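Local coordinates for BH1974 protein (Bacillus halodurans, PDB 3ON5) that probably assists, as an XdhC/CoxI-family protein, the maturation of xanthine dehydrogenase-type molybdenum enzymes, although its own function is not established, at residues Q128-V133 / H194-K199; F205-D210 / N233-H238; P212-F217 / S332-L337; D253-F258 / H281-K286. All coordinates share one frame; numbering follows the deposited sequence. Where two conformers were deposited one is given.

Interaction 1 (Q128-V133 / H194-K199); sequences QHLKRV and HIYSPK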
loop_
_atom_site.group_PDB
_atom_site.type_symbol
_atom_site.label_atom_id
_atom_site.label_comp_id
_atom_site.label_asym_id
_atom_site.label_seq_id
_atom_site.Cartn_x
_atom_site.Cartn_y
_atom_site.Cartn_z
ATOM N N GLN A 128 -31.293 6.949 -7.772
ATOM C CA GLN A 128 -31.883 7.873 -8.734
ATOM C C GLN A 128 -32.238 9.208 -8.048
ATOM O O GLN A 128 -31.894 10.257 -8.577
ATOM C CB GLN A 128 -33.119 7.216 -9.354
ATOM C CG GLN A 128 -33.733 7.947 -10.554
ATOM C CD GLN A 128 -34.950 7.218 -11.108
ATOM O OE1 GLN A 128 -35.808 6.666 -10.369
ATOM N NE2 GLN A 128 -35.060 7.247 -12.428
ATOM N N HIS A 129 -32.876 9.163 -6.856
ATOM C CA HIS A 129 -33.276 10.359 -6.112
ATOM C C HIS A 129 -32.067 11.178 -5.659
ATOM O O HIS A 129 -32.085 12.399 -5.800
ATOM C CB HIS A 129 -34.134 10.012 -4.899
ATOM C CG HIS A 129 -35.424 9.334 -5.239
ATOM N ND1 HIS A 129 -36.297 9.863 -6.185
ATOM C CD2 HIS A 129 -36.001 8.244 -4.676
ATOM C CE1 HIS A 129 -37.334 9.044 -6.214
ATOM N NE2 HIS A 129 -37.209 8.062 -5.318
ATOM N N LEU A 130 -31.019 10.520 -5.148
ATOM C CA LEU A 130 -29.798 11.190 -4.694
ATOM C C LEU A 130 -29.029 11.802 -5.891
ATOM O O LEU A 130 -28.417 12.862 -5.740
ATOM C CB LEU A 130 -28.915 10.220 -3.911
ATOM C CG LEU A 130 -29.501 9.709 -2.587
ATOM C CD1 LEU A 130 -28.660 8.610 -2.008
ATOM C CD2 LEU A 130 -29.726 10.839 -1.579
ATOM N N LYS A 131 -29.107 11.177 -7.087
ATOM C CA LYS A 131 -28.484 11.712 -8.302
ATOM C C LYS A 131 -29.192 13.024 -8.670
ATOM O O LYS A 131 -28.523 13.963 -9.082
ATOM C CB LYS A 131 -28.530 10.680 -9.447
ATOM C CG LYS A 131 -27.781 11.057 -10.733
ATOM C CD LYS A 131 -28.684 11.733 -11.778
ATOM C CE LYS A 131 -28.027 12.029 -13.112
ATOM N NZ LYS A 131 -26.932 13.035 -13.011
ATOM N N ARG A 132 -30.527 13.102 -8.463
ATOM C CA ARG A 132 -31.348 14.284 -8.720
ATOM C C ARG A 132 -31.013 15.380 -7.702
ATOM O O ARG A 132 -30.963 16.548 -8.080
ATOM C CB ARG A 132 -32.845 13.937 -8.690
ATOM C CG ARG A 132 -33.731 15.019 -9.299
ATOM C CD ARG A 132 -35.153 14.551 -9.503
ATOM N NE ARG A 132 -35.989 15.579 -10.132
ATOM C CZ ARG A 132 -37.280 15.421 -10.424
ATOM N NH1 ARG A 132 -37.899 14.277 -10.146
ATOM N NH2 ARG A 132 -37.964 16.408 -10.994
ATOM N N VAL A 133 -30.740 15.009 -6.425
ATOM C CA VAL A 133 -30.351 15.939 -5.360
ATOM C C VAL A 133 -29.028 16.616 -5.763
ATOM O O VAL A 133 -28.951 17.845 -5.780
ATOM C CB VAL A 133 -30.247 15.240 -3.989
ATOM C CG1 VAL A 133 -29.858 16.227 -2.899
ATOM C CG2 VAL A 133 -31.552 14.552 -3.632
ATOM N N HIS A 194 -32.807 16.920 7.184
ATOM C CA HIS A 194 -31.470 17.315 6.792
ATOM C C HIS A 194 -31.532 18.163 5.544
ATOM O O HIS A 194 -32.238 17.815 4.602
ATOM C CB HIS A 194 -30.600 16.072 6.565
ATOM C CG HIS A 194 -29.203 16.398 6.159
ATOM N ND1 HIS A 194 -28.205 16.588 7.101
ATOM C CD2 HIS A 194 -28.689 16.584 4.925
ATOM C CE1 HIS A 194 -27.116 16.875 6.409
ATOM N NE2 HIS A 194 -27.358 16.879 5.095
ATOM N N ILE A 195 -30.765 19.250 5.513
ATOM C CA ILE A 195 -30.731 20.126 4.351
ATOM C C ILE A 195 -29.475 19.867 3.580
ATOM O O ILE A 195 -28.364 19.976 4.110
ATOM C CB ILE A 195 -30.863 21.627 4.712
ATOM C CG1 ILE A 195 -32.125 21.876 5.575
ATOM C CG2 ILE A 195 -30.852 22.501 3.436
ATOM C CD1 ILE A 195 -32.305 23.246 6.091
ATOM N N TYR A 196 -29.661 19.537 2.310
ATOM C CA TYR A 196 -28.572 19.346 1.382
ATOM C C TYR A 196 -28.299 20.666 0.754
ATOM O O TYR A 196 -29.173 21.169 0.053
ATOM C CB TYR A 196 -28.911 18.268 0.351
ATOM C CG TYR A 196 -28.949 16.864 0.905
ATOM C CD1 TYR A 196 -27.783 16.095 1.003
ATOM C CD2 TYR A 196 -30.156 16.264 1.253
ATOM C CE1 TYR A 196 -27.819 14.774 1.457
ATOM C CE2 TYR A 196 -30.204 14.946 1.715
ATOM C CZ TYR A 196 -29.033 14.207 1.820
ATOM O OH TYR A 196 -29.107 12.906 2.253
ATOM N N SER A 197 -27.171 21.314 1.085
ATOM C CA SER A 197 -26.926 22.622 0.445
ATOM C C SER A 197 -25.689 22.604 -0.441
ATOM O O SER A 197 -24.813 21.758 -0.245
ATOM C CB SER A 197 -26.779 23.732 1.479
ATOM O OG SER A 197 -28.038 24.207 1.928
ATOM N N PRO A 198 -25.559 23.522 -1.430
ATOM C CA PRO A 198 -24.319 23.539 -2.230
ATOM C C PRO A 198 -23.149 24.107 -1.406
ATOM O O PRO A 198 -23.337 24.636 -0.302
ATOM C CB PRO A 198 -24.673 24.433 -3.432
ATOM C CG PRO A 198 -26.142 24.767 -3.293
ATOM C CD PRO A 198 -26.468 24.610 -1.844
ATOM N N LYS A 199 -21.936 23.975 -1.929
ATOM C CA LYS A 199 -20.738 24.469 -1.255
ATOM C C LYS A 199 -20.766 25.995 -1.003
ATOM O O LYS A 199 -21.253 26.772 -1.823
ATOM C CB LYS A 199 -19.485 24.134 -2.088
ATOM C CG LYS A 199 -19.047 22.700 -2.004
ATOM C CD LYS A 199 -17.779 22.502 -2.777
ATOM C CE LYS A 199 -17.201 21.128 -2.576
ATOM N NZ LYS A 199 -15.933 20.971 -3.338
#
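The ring of Tyr196 meets Val133 obliquely and has His194 over one face. CG1 of Val133 comes to 4.0 Å from both CB and CG of Tyr196, and the two side chains cross at about a right angle. On the ring face, CD2 of His194 lies 3.7 Å above the plane, over the centre. Seen from the histidine, CD2 of Tyr196 lies at the ring edge and in its plane. His194 and Tyr196 are two positions apart on one strand, so their side chains lie on the same side. NE2 of His194 is hydrogen-bonded to OD2 of Asp22. In Val133, CG1 stands opposite the backbone N (chi1 -179°), and this points the methyl at the tyrosine. One helical turn earlier, Leu130 reaches the far end of the ring more loosely, with CD2 4.4 Å from OH of Tyr196. No hydrogen bond crosses the contact, so it rests on apolar packing. Phe160 of strand 155-161 touches Leu130, Val133 and Tyr196, and Leu26 of helix 22-30 touches both Leu130 and Val133. The arrangement is a helix packed on an antiparallel sheet: in the BH1974-like central domain, helix 124-139 lies against strand 191-196, an outermost strand of that sheet within the chain.

Interaction 2 (F205-D210 / N233-H238); sequences FGAGPD and NQCEKH
Backbone meets backbone most closely at Ala207 and Gln234, whose CA atoms are 5.7 Å apart. Neither segment is a regular helix or strand, and no hydrogen bond joins them. Both belong to a Rossmann-type domain. Residues 205-210 link the first parallel strand, 200-205, to helix 211-221, and their Gly-Ala-Gly sequence resembles the glycine-rich turn of dinucleotide-binding folds. Residues 233-238 follow the neighbouring strand, 223-229. Gly206 has phi 128° and psi 139°, backbone angles that call for glycine. Further along the same loop, OD2 of Asp210 is hydrogen-bonded to NE2 of His271.

Ala207 carries the contact from the first segment. Its CB points at the second loop and lies 3.9 Å from SG of Cys235. The same methyl is 4.1 Å from CB of Gln234. The carbonyl side of Ala207 takes part too. Gln234 touches with the base of its side chain. The chain then bends at its second torsion (chi2 -68°). Cys235 is buried, and its side chain also packs on Asp229, Ile246 and Val248, so the sulfur side of the contact faces the sheet. Ala207 is fixed from the strand side as well: its backbone N donates to a carboxylate oxygen of Asp229. That acidic residue ends the second strand, where many Rossmann proteins bind a ribose; whether this one does is not established by the contact. At the closest point between the loops, Ala207 O is 3.3 Å from Gln234 CB.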
loop_
_atom_site.group_PDB
_atom_site.type_symbol
_atom_site.label_atom_id
_atom_site.label_comp_id
_atom_site.label_asym_id
_atom_site.label_seq_id
_atom_site.Cartn_x
_atom_site.Cartn_y
_atom_site.Cartn_z
ATOM N N PHE A 205 -9.476 37.555 -4.195
ATOM C CA PHE A 205 -8.908 38.608 -5.023
ATOM C C PHE A 205 -7.410 38.638 -4.786
ATOM O O PHE A 205 -6.958 39.029 -3.705
ATOM C CB PHE A 205 -9.560 39.960 -4.736
ATOM C CG PHE A 205 -10.967 40.089 -5.262
ATOM C CD1 PHE A 205 -11.201 40.529 -6.558
ATOM C CD2 PHE A 205 -12.060 39.811 -4.451
ATOM C CE1 PHE A 205 -12.496 40.665 -7.043
ATOM C CE2 PHE A 205 -13.359 39.942 -4.939
ATOM C CZ PHE A 205 -13.568 40.370 -6.231
ATOM N N GLY A 206 -6.666 38.135 -5.767
ATOM C CA GLY A 206 -5.218 38.043 -5.718
ATOM C C GLY A 206 -4.747 36.643 -6.031
ATOM O O GLY A 206 -5.379 35.669 -5.614
ATOM N N ALA A 207 -3.656 36.530 -6.807
ATOM C CA ALA A 207 -3.076 35.239 -7.166
ATOM C C ALA A 207 -1.547 35.224 -6.892
ATOM O O ALA A 207 -0.795 34.525 -7.576
ATOM C CB ALA A 207 -3.372 34.911 -8.619
ATOM N N GLY A 208 -1.124 35.931 -5.842
ATOM C CA GLY A 208 0.265 35.951 -5.394
ATOM C C GLY A 208 0.698 34.613 -4.817
ATOM O O GLY A 208 -0.153 33.754 -4.565
ATOM N N PRO A 209 2.011 34.398 -4.555
ATOM C CA PRO A 209 2.466 33.084 -4.044
ATOM C C PRO A 209 1.968 32.737 -2.623
ATOM O O PRO A 209 2.207 31.612 -2.155
ATOM C CB PRO A 209 3.986 33.211 -4.038
ATOM C CG PRO A 209 4.265 34.655 -4.065
ATOM C CD PRO A 209 3.155 35.287 -4.829
ATOM N N ASP A 210 1.231 33.651 -1.960
ATOM C CA ASP A 210 0.661 33.411 -0.631
ATOM C C ASP A 210 -0.774 32.817 -0.709
ATOM O O ASP A 210 -1.284 32.299 0.297
ATOM C CB ASP A 210 0.641 34.715 0.188
ATOM C CG ASP A 210 -0.090 35.916 -0.418
ATOM O OD1 ASP A 210 0.108 36.202 -1.625
ATOM O OD2 ASP A 210 -0.714 36.657 0.337
ATOM N N ASN A 233 0.318 35.232 -15.674
ATOM C CA ASN A 233 1.327 34.225 -15.330
ATOM C C ASN A 233 1.234 33.860 -13.841
ATOM O O ASN A 233 1.725 32.804 -13.478
ATOM C CB ASN A 233 2.765 34.619 -15.710
ATOM C CG ASN A 233 3.451 35.704 -14.924
ATOM O OD1 ASN A 233 3.074 36.058 -13.802
ATOM N ND2 ASN A 233 4.506 36.252 -15.503
ATOM N N GLN A 234 0.526 34.622 -13.005
ATOM C CA GLN A 234 0.359 34.188 -11.610
ATOM C C GLN A 234 -0.819 33.197 -11.513
ATOM O O GLN A 234 -0.960 32.496 -10.502
ATOM C CB GLN A 234 0.125 35.389 -10.665
ATOM C CG GLN A 234 1.044 36.600 -10.828
ATOM C CD GLN A 234 2.477 36.364 -10.452
ATOM O OE1 GLN A 234 2.816 35.463 -9.671
ATOM N NE2 GLN A 234 3.346 37.222 -10.957
ATOM N N CYS A 235 -1.682 33.164 -12.571
ATOM C CA CYS A 235 -2.933 32.401 -12.639
ATOM C C CYS A 235 -2.792 31.092 -13.427
ATOM O O CYS A 235 -3.826 30.534 -13.812
ATOM C CB CYS A 235 -4.034 33.260 -13.255
ATOM S SG CYS A 235 -4.396 34.781 -12.346
ATOM N N GLU A 236 -1.574 30.562 -13.629
ATOM C CA GLU A 236 -1.445 29.265 -14.305
ATOM C C GLU A 236 -2.177 28.220 -13.435
ATOM O O GLU A 236 -2.125 28.327 -12.203
ATOM C CB GLU A 236 0.039 28.904 -14.553
ATOM C CG GLU A 236 0.901 29.964 -15.242
ATOM C CD GLU A 236 0.610 30.277 -16.698
ATOM O OE1 GLU A 236 0.080 29.391 -17.408
ATOM O OE2 GLU A 236 0.987 31.384 -17.149
ATOM N N LYS A 237 -2.911 27.258 -14.054
ATOM C CA LYS A 237 -3.712 26.272 -13.304
ATOM C C LYS A 237 -2.838 25.409 -12.366
ATOM O O LYS A 237 -3.319 25.023 -11.298
ATOM C CB LYS A 237 -4.528 25.353 -14.232
ATOM C CG LYS A 237 -5.544 24.481 -13.488
ATOM N N HIS A 238 -1.566 25.146 -12.721
ATOM C CA HIS A 238 -0.724 24.302 -11.866
ATOM C C HIS A 238 -0.460 24.976 -10.499
ATOM O O HIS A 238 -0.228 24.245 -9.532
ATOM C CB HIS A 238 0.595 23.913 -12.534
ATOM C CG HIS A 238 1.457 25.060 -12.929
ATOM N ND1 HIS A 238 2.391 25.592 -12.055
ATOM C CD2 HIS A 238 1.530 25.714 -14.112
ATOM C CE1 HIS A 238 2.983 26.570 -12.722
ATOM N NE2 HIS A 238 2.500 26.682 -13.966
#

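Interaction 3 (P212-F217 / S332-L337); sequences PPLVTF and SIVAQL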
loop_
_atom_site.group_PDB
_atom_site.type_symbol
_atom_site.label_atom_id
_atom_site.label_comp_id
_atom_site.label_asym_id
_atom_site.label_seq_id
_atom_site.Cartn_x
_atom_site.Cartn_y
_atom_site.Cartn_z
ATOM N N PRO A 212 -1.936 30.190 -3.064
ATOM C CA PRO A 212 -2.113 28.735 -3.247
ATOM C C PRO A 212 -2.367 27.949 -1.926
ATOM O O PRO A 212 -3.298 27.121 -1.983
ATOM C CB PRO A 212 -0.794 28.311 -3.893
ATOM C CG PRO A 212 -0.396 29.486 -4.672
ATOM C CD PRO A 212 -0.721 30.641 -3.773
ATOM N N PRO A 213 -1.679 28.179 -0.751
ATOM C CA PRO A 213 -2.020 27.386 0.451
ATOM C C PRO A 213 -3.448 27.637 0.933
ATOM O O PRO A 213 -4.110 26.688 1.350
ATOM C CB PRO A 213 -1.006 27.844 1.506
ATOM C CG PRO A 213 -0.395 29.056 1.006
ATOM C CD PRO A 213 -0.536 29.082 -0.473
ATOM N N LEU A 214 -3.934 28.888 0.841
ATOM C CA LEU A 214 -5.285 29.259 1.233
ATOM C C LEU A 214 -6.322 28.528 0.373
ATOM O O LEU A 214 -7.327 28.069 0.913
ATOM C CB LEU A 214 -5.458 30.776 1.117
ATOM C CG LEU A 214 -6.846 31.328 1.348
ATOM C CD1 LEU A 214 -7.219 31.277 2.802
ATOM C CD2 LEU A 214 -6.917 32.721 0.861
ATOM N N VAL A 215 -6.082 28.418 -0.949
ATOM C CA VAL A 215 -6.980 27.716 -1.870
ATOM C C VAL A 215 -7.037 26.237 -1.447
ATOM O O VAL A 215 -8.132 25.693 -1.352
ATOM C CB VAL A 215 -6.569 27.892 -3.367
ATOM C CG1 VAL A 215 -7.405 27.019 -4.297
ATOM C CG2 VAL A 215 -6.670 29.358 -3.787
ATOM N N THR A 216 -5.878 25.613 -1.125
ATOM C CA THR A 216 -5.807 24.212 -0.719
ATOM C C THR A 216 -6.559 23.983 0.602
ATOM O O THR A 216 -7.390 23.084 0.683
ATOM C CB THR A 216 -4.346 23.807 -0.602
ATOM O OG1 THR A 216 -3.783 23.849 -1.903
ATOM C CG2 THR A 216 -4.157 22.416 -0.010
ATOM N N PHE A 217 -6.269 24.774 1.627
ATOM C CA PHE A 217 -6.901 24.605 2.920
ATOM C C PHE A 217 -8.405 24.866 2.805
ATOM O O PHE A 217 -9.171 24.061 3.302
ATOM C CB PHE A 217 -6.250 25.513 3.970
ATOM C CG PHE A 217 -4.764 25.302 4.214
ATOM C CD1 PHE A 217 -4.171 24.067 3.989
ATOM C CD2 PHE A 217 -3.985 26.304 4.779
ATOM C CE1 PHE A 217 -2.808 23.865 4.248
ATOM C CE2 PHE A 217 -2.621 26.103 5.033
ATOM C CZ PHE A 217 -2.048 24.882 4.776
ATOM N N SER A 332 -4.924 30.464 9.615
ATOM C CA SER A 332 -5.562 31.519 10.399
ATOM C C SER A 332 -6.872 31.979 9.745
ATOM O O SER A 332 -7.877 32.136 10.435
ATOM C CB SER A 332 -4.600 32.688 10.548
ATOM O OG SER A 332 -5.211 33.732 11.278
ATOM N N ILE A 333 -6.874 32.123 8.412
ATOM C CA ILE A 333 -8.038 32.590 7.672
ATOM C C ILE A 333 -9.092 31.483 7.637
ATOM O O ILE A 333 -10.245 31.767 7.943
ATOM C CB ILE A 333 -7.652 33.080 6.247
ATOM C CG1 ILE A 333 -6.683 34.286 6.327
ATOM C CG2 ILE A 333 -8.900 33.462 5.456
ATOM C CD1 ILE A 333 -5.905 34.529 5.090
ATOM N N VAL A 334 -8.708 30.236 7.306
ATOM C CA VAL A 334 -9.652 29.108 7.221
ATOM C C VAL A 334 -10.261 28.853 8.628
ATOM O O VAL A 334 -11.477 28.655 8.723
ATOM C CB VAL A 334 -9.021 27.839 6.615
ATOM C CG1 VAL A 334 -10.066 26.751 6.468
ATOM C CG2 VAL A 334 -8.436 28.143 5.244
ATOM N N ALA A 335 -9.448 28.963 9.705
ATOM C CA ALA A 335 -9.893 28.868 11.107
ATOM C C ALA A 335 -11.004 29.893 11.386
ATOM O O ALA A 335 -12.078 29.519 11.863
ATOM C CB ALA A 335 -8.719 29.087 12.043
ATOM N N GLN A 336 -10.779 31.162 10.980
ATOM C CA GLN A 336 -11.753 32.253 11.098
ATOM C C GLN A 336 -13.019 31.958 10.305
ATOM O O GLN A 336 -14.108 32.251 10.781
ATOM C CB GLN A 336 -11.145 33.574 10.609
ATOM C CG GLN A 336 -11.974 34.811 10.952
ATOM C CD GLN A 336 -11.208 36.050 10.623
ATOM O OE1 GLN A 336 -10.829 36.285 9.480
ATOM N NE2 GLN A 336 -10.910 36.847 11.623
ATOM N N LEU A 337 -12.882 31.376 9.111
ATOM C CA LEU A 337 -14.009 31.064 8.250
ATOM C C LEU A 337 -14.866 29.977 8.879
ATOM O O LEU A 337 -16.079 30.164 8.963
ATOM C CB LEU A 337 -13.541 30.660 6.849
ATOM C CG LEU A 337 -12.901 31.771 6.014
ATOM C CD1 LEU A 337 -12.501 31.248 4.668
ATOM C CD2 LEU A 337 -13.846 32.926 5.812
#
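Leu214 and Phe217, one turn apart on helix 212-217, form a hollow that receives Val334. CG2 of Val334 is the bump. It comes to 3.6 Å from CB of Phe217 and 4.2 Å from CD1 of Leu214. The leucine returns the fit with its own bump, since its CD1 settles against Ile333. There it lies 3.8 Å from CG2 and 3.9 Å from CB of Ile333, and the two side chains cross at about a right angle. The first torsion of Leu214 (chi1 174°) turns CG away from the backbone N, and this carries its end toward the other helix although its first bond does not point there.

The short axes approach to 9.9 Å and run roughly alongside each other, with a crossing angle of -35°. In the Rossmann-type domain these are helix 211-221, which follows the first strand, and the C-terminal helix 326-343. Leu214 and Ile333 also both touch Leu267 of strand 265-268, so the pair is bedded on the parallel sheet.

Of its side chain, Phe217 offers CB to Val334. Its ring turns away, with O of Pro213 3.2 Å above one face and offset toward the rim. That ring meets Phe217 of a second subunit, with the two planes about 80° apart. Val334 likewise packs on Ile331 of the second subunit.

Interaction 4 (D253-F258 / H281-K286); sequences DFLRKF and HFLLEK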
loop_
_atom_site.group_PDB
_atom_site.type_symbol
_atom_site.label_atom_id
_atom_site.label_comp_id
_atom_site.label_asym_id
_atom_site.label_seq_id
_atom_site.Cartn_x
_atom_site.Cartn_y
_atom_site.Cartn_z
ATOM N N ASP A 253 -13.485 44.676 -13.850
ATOM C CA ASP A 253 -14.161 43.864 -14.859
ATOM C C ASP A 253 -14.785 42.666 -14.215
ATOM O O ASP A 253 -15.900 42.321 -14.557
ATOM C CB ASP A 253 -13.197 43.429 -15.952
ATOM C CG ASP A 253 -12.769 44.541 -16.860
ATOM O OD1 ASP A 253 -13.645 45.309 -17.307
ATOM O OD2 ASP A 253 -11.576 44.587 -17.206
ATOM N N PHE A 254 -14.068 42.031 -13.283
ATOM C CA PHE A 254 -14.571 40.882 -12.552
ATOM C C PHE A 254 -15.868 41.234 -11.832
ATOM O O PHE A 254 -16.863 40.559 -12.050
ATOM C CB PHE A 254 -13.530 40.380 -11.559
ATOM C CG PHE A 254 -13.964 39.165 -10.788
ATOM C CD1 PHE A 254 -13.721 37.884 -11.280
ATOM C CD2 PHE A 254 -14.567 39.294 -9.543
ATOM C CE1 PHE A 254 -14.085 36.754 -10.542
ATOM C CE2 PHE A 254 -14.942 38.168 -8.815
ATOM C CZ PHE A 254 -14.680 36.903 -9.307
ATOM N N LEU A 255 -15.868 42.323 -11.046
ATOM C CA LEU A 255 -17.008 42.812 -10.254
ATOM C C LEU A 255 -18.195 43.180 -11.154
ATOM O O LEU A 255 -19.350 42.986 -10.760
ATOM C CB LEU A 255 -16.598 44.018 -9.401
ATOM C CG LEU A 255 -15.561 43.720 -8.307
ATOM C CD1 LEU A 255 -14.930 44.980 -7.808
ATOM C CD2 LEU A 255 -16.106 42.840 -7.188
ATOM N N ARG A 256 -17.925 43.648 -12.371
ATOM C CA ARG A 256 -18.989 43.939 -13.328
ATOM C C ARG A 256 -19.629 42.629 -13.843
ATOM O O ARG A 256 -20.850 42.514 -13.871
ATOM C CB ARG A 256 -18.459 44.766 -14.515
ATOM C CG ARG A 256 -19.569 45.202 -15.458
ATOM C CD ARG A 256 -19.116 45.840 -16.764
ATOM N NE ARG A 256 -18.600 44.854 -17.721
ATOM C CZ ARG A 256 -17.317 44.684 -18.012
ATOM N NH1 ARG A 256 -16.395 45.469 -17.472
ATOM N NH2 ARG A 256 -16.948 43.762 -18.894
ATOM N N LYS A 257 -18.796 41.649 -14.217
ATOM C CA LYS A 257 -19.196 40.421 -14.865
ATOM C C LYS A 257 -19.629 39.325 -13.869
ATOM O O LYS A 257 -20.694 38.756 -14.074
ATOM C CB LYS A 257 -18.042 39.912 -15.744
ATOM C CG LYS A 257 -17.820 40.810 -16.980
ATOM C CD LYS A 257 -16.366 40.849 -17.539
ATOM C CE LYS A 257 -15.828 39.653 -18.290
ATOM N NZ LYS A 257 -14.478 39.930 -18.859
ATOM N N PHE A 258 -18.830 39.015 -12.826
ATOM C CA PHE A 258 -19.109 37.926 -11.870
ATOM C C PHE A 258 -20.001 38.405 -10.723
ATOM O O PHE A 258 -19.634 39.305 -9.969
ATOM C CB PHE A 258 -17.795 37.363 -11.318
ATOM C CG PHE A 258 -17.876 36.109 -10.464
ATOM C CD1 PHE A 258 -18.191 36.189 -9.108
ATOM C CD2 PHE A 258 -17.477 34.868 -10.974
ATOM C CE1 PHE A 258 -18.205 35.044 -8.311
ATOM C CE2 PHE A 258 -17.486 33.728 -10.174
ATOM C CZ PHE A 258 -17.860 33.822 -8.855
ATOM N N HIS A 281 -14.469 49.252 -2.096
ATOM C CA HIS A 281 -15.435 50.314 -2.370
ATOM C C HIS A 281 -16.636 49.789 -3.128
ATOM O O HIS A 281 -17.728 50.299 -2.920
ATOM C CB HIS A 281 -14.783 51.448 -3.150
ATOM C CG HIS A 281 -13.965 52.368 -2.285
ATOM N ND1 HIS A 281 -14.137 53.742 -2.322
ATOM C CD2 HIS A 281 -13.067 52.075 -1.316
ATOM C CE1 HIS A 281 -13.301 54.236 -1.416
ATOM N NE2 HIS A 281 -12.642 53.270 -0.784
ATOM N N PHE A 282 -16.460 48.752 -3.965
ATOM C CA PHE A 282 -17.555 48.165 -4.727
ATOM C C PHE A 282 -18.463 47.354 -3.808
ATOM O O PHE A 282 -19.683 47.452 -3.915
ATOM C CB PHE A 282 -17.016 47.289 -5.875
ATOM C CG PHE A 282 -18.082 46.586 -6.679
ATOM C CD1 PHE A 282 -18.584 45.350 -6.274
ATOM C CD2 PHE A 282 -18.577 47.148 -7.850
ATOM C CE1 PHE A 282 -19.590 44.708 -7.012
ATOM C CE2 PHE A 282 -19.578 46.505 -8.587
ATOM C CZ PHE A 282 -20.086 45.296 -8.158
ATOM N N LEU A 283 -17.855 46.533 -2.929
ATOM C CA LEU A 283 -18.520 45.618 -2.006
ATOM C C LEU A 283 -19.091 46.306 -0.769
ATOM O O LEU A 283 -19.725 45.626 0.037
ATOM C CB LEU A 283 -17.511 44.566 -1.541
ATOM C CG LEU A 283 -16.863 43.672 -2.594
ATOM C CD1 LEU A 283 -15.837 42.779 -1.955
ATOM C CD2 LEU A 283 -17.880 42.840 -3.345
ATOM N N LEU A 284 -18.871 47.632 -0.606
ATOM C CA LEU A 284 -19.303 48.383 0.569
ATOM C C LEU A 284 -20.793 48.272 0.863
ATOM O O LEU A 284 -21.137 47.811 1.951
ATOM C CB LEU A 284 -18.968 49.870 0.465
ATOM C CG LEU A 284 -17.572 50.293 0.860
ATOM C CD1 LEU A 284 -17.416 51.752 0.682
ATOM C CD2 LEU A 284 -17.286 49.979 2.321
ATOM N N GLU A 285 -21.671 48.721 -0.038
ATOM C CA GLU A 285 -23.096 48.705 0.286
ATOM C C GLU A 285 -23.695 47.320 0.063
ATOM O O GLU A 285 -24.795 47.071 0.570
ATOM C CB GLU A 285 -23.869 49.758 -0.527
ATOM C CG GLU A 285 -23.613 51.206 -0.118
ATOM C CD GLU A 285 -24.397 51.749 1.062
ATOM O OE1 GLU A 285 -25.249 51.019 1.618
ATOM O OE2 GLU A 285 -24.193 52.940 1.393
ATOM N N LYS A 286 -22.978 46.428 -0.686
ATOM C CA LYS A 286 -23.410 45.060 -0.973
ATOM C C LYS A 286 -23.459 44.259 0.336
ATOM O O LYS A 286 -22.453 44.218 1.050
ATOM C CB LYS A 286 -22.462 44.385 -2.004
ATOM C CG LYS A 286 -22.290 45.077 -3.377
ATOM C CD LYS A 286 -23.473 44.904 -4.345
ATOM C CE LYS A 286 -23.263 45.555 -5.696
ATOM N NZ LYS A 286 -23.150 47.036 -5.606
#
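Leu255 and Phe282 bring helices 251-257 and 273-283 together, with their CA atoms 7.7 Å apart. The side chains slide past each other in opposite directions. CB of Leu255 stands over one face of the phenylalanine ring, 3.7 Å from the centroid and 3° off the normal. This is a CH-pi contact. The leucine branches extend it: CD1 lies 3.7 Å from CB of Phe282, and CD2 is 3.6 Å from CD1 of Phe282. The backbone joins in at the far end, where O of Leu255 is 3.6 Å from CZ of Phe282. In Phe282 the side chain leaves trans to N (chi1 177°), which extends the ring across the leucine. CD2 of Leu283 sits at the ring edge, in plane, and also meets CD2 of Leu255 at 4.2 Å. Leu255 further touches Phe205, so the leucine lies against the parallel sheet of the Rossmann-type domain. On the outer side of the first helix, Arg256 makes a salt bridge to Asp253, with NH1 2.8 Å from OD1. No hydrogen bond or salt bridge links the two helices. The contact therefore depends on dispersion and on shape, and an exposed phenylalanine lays one ring face over a buried leucine.

Overall arrangement
Interaction 1 stands apart in the central domain, while interactions 2, 3 and 4 share the Rossmann-type domain and its parallel sheet. Interactions 1 and 3 lie on opposite sides of the chain's centre, with centres about 26 Å apart. Both are buried, but interaction 1 joins a helix to a strand, and interaction 3 joins two helices beside a second subunit. Interaction 2 is a loop-to-loop contact, and its first segment leads into the helix of interaction 3. Interaction 4 lies nearer the surface, as Phe282 is exposed. It touches interaction 2 where Phe205 packs on Phe254 and Leu255. No hydrogen bond or salt bridge crosses any of the four; backbone oxygens add carbon contacts in interactions 2 and 4.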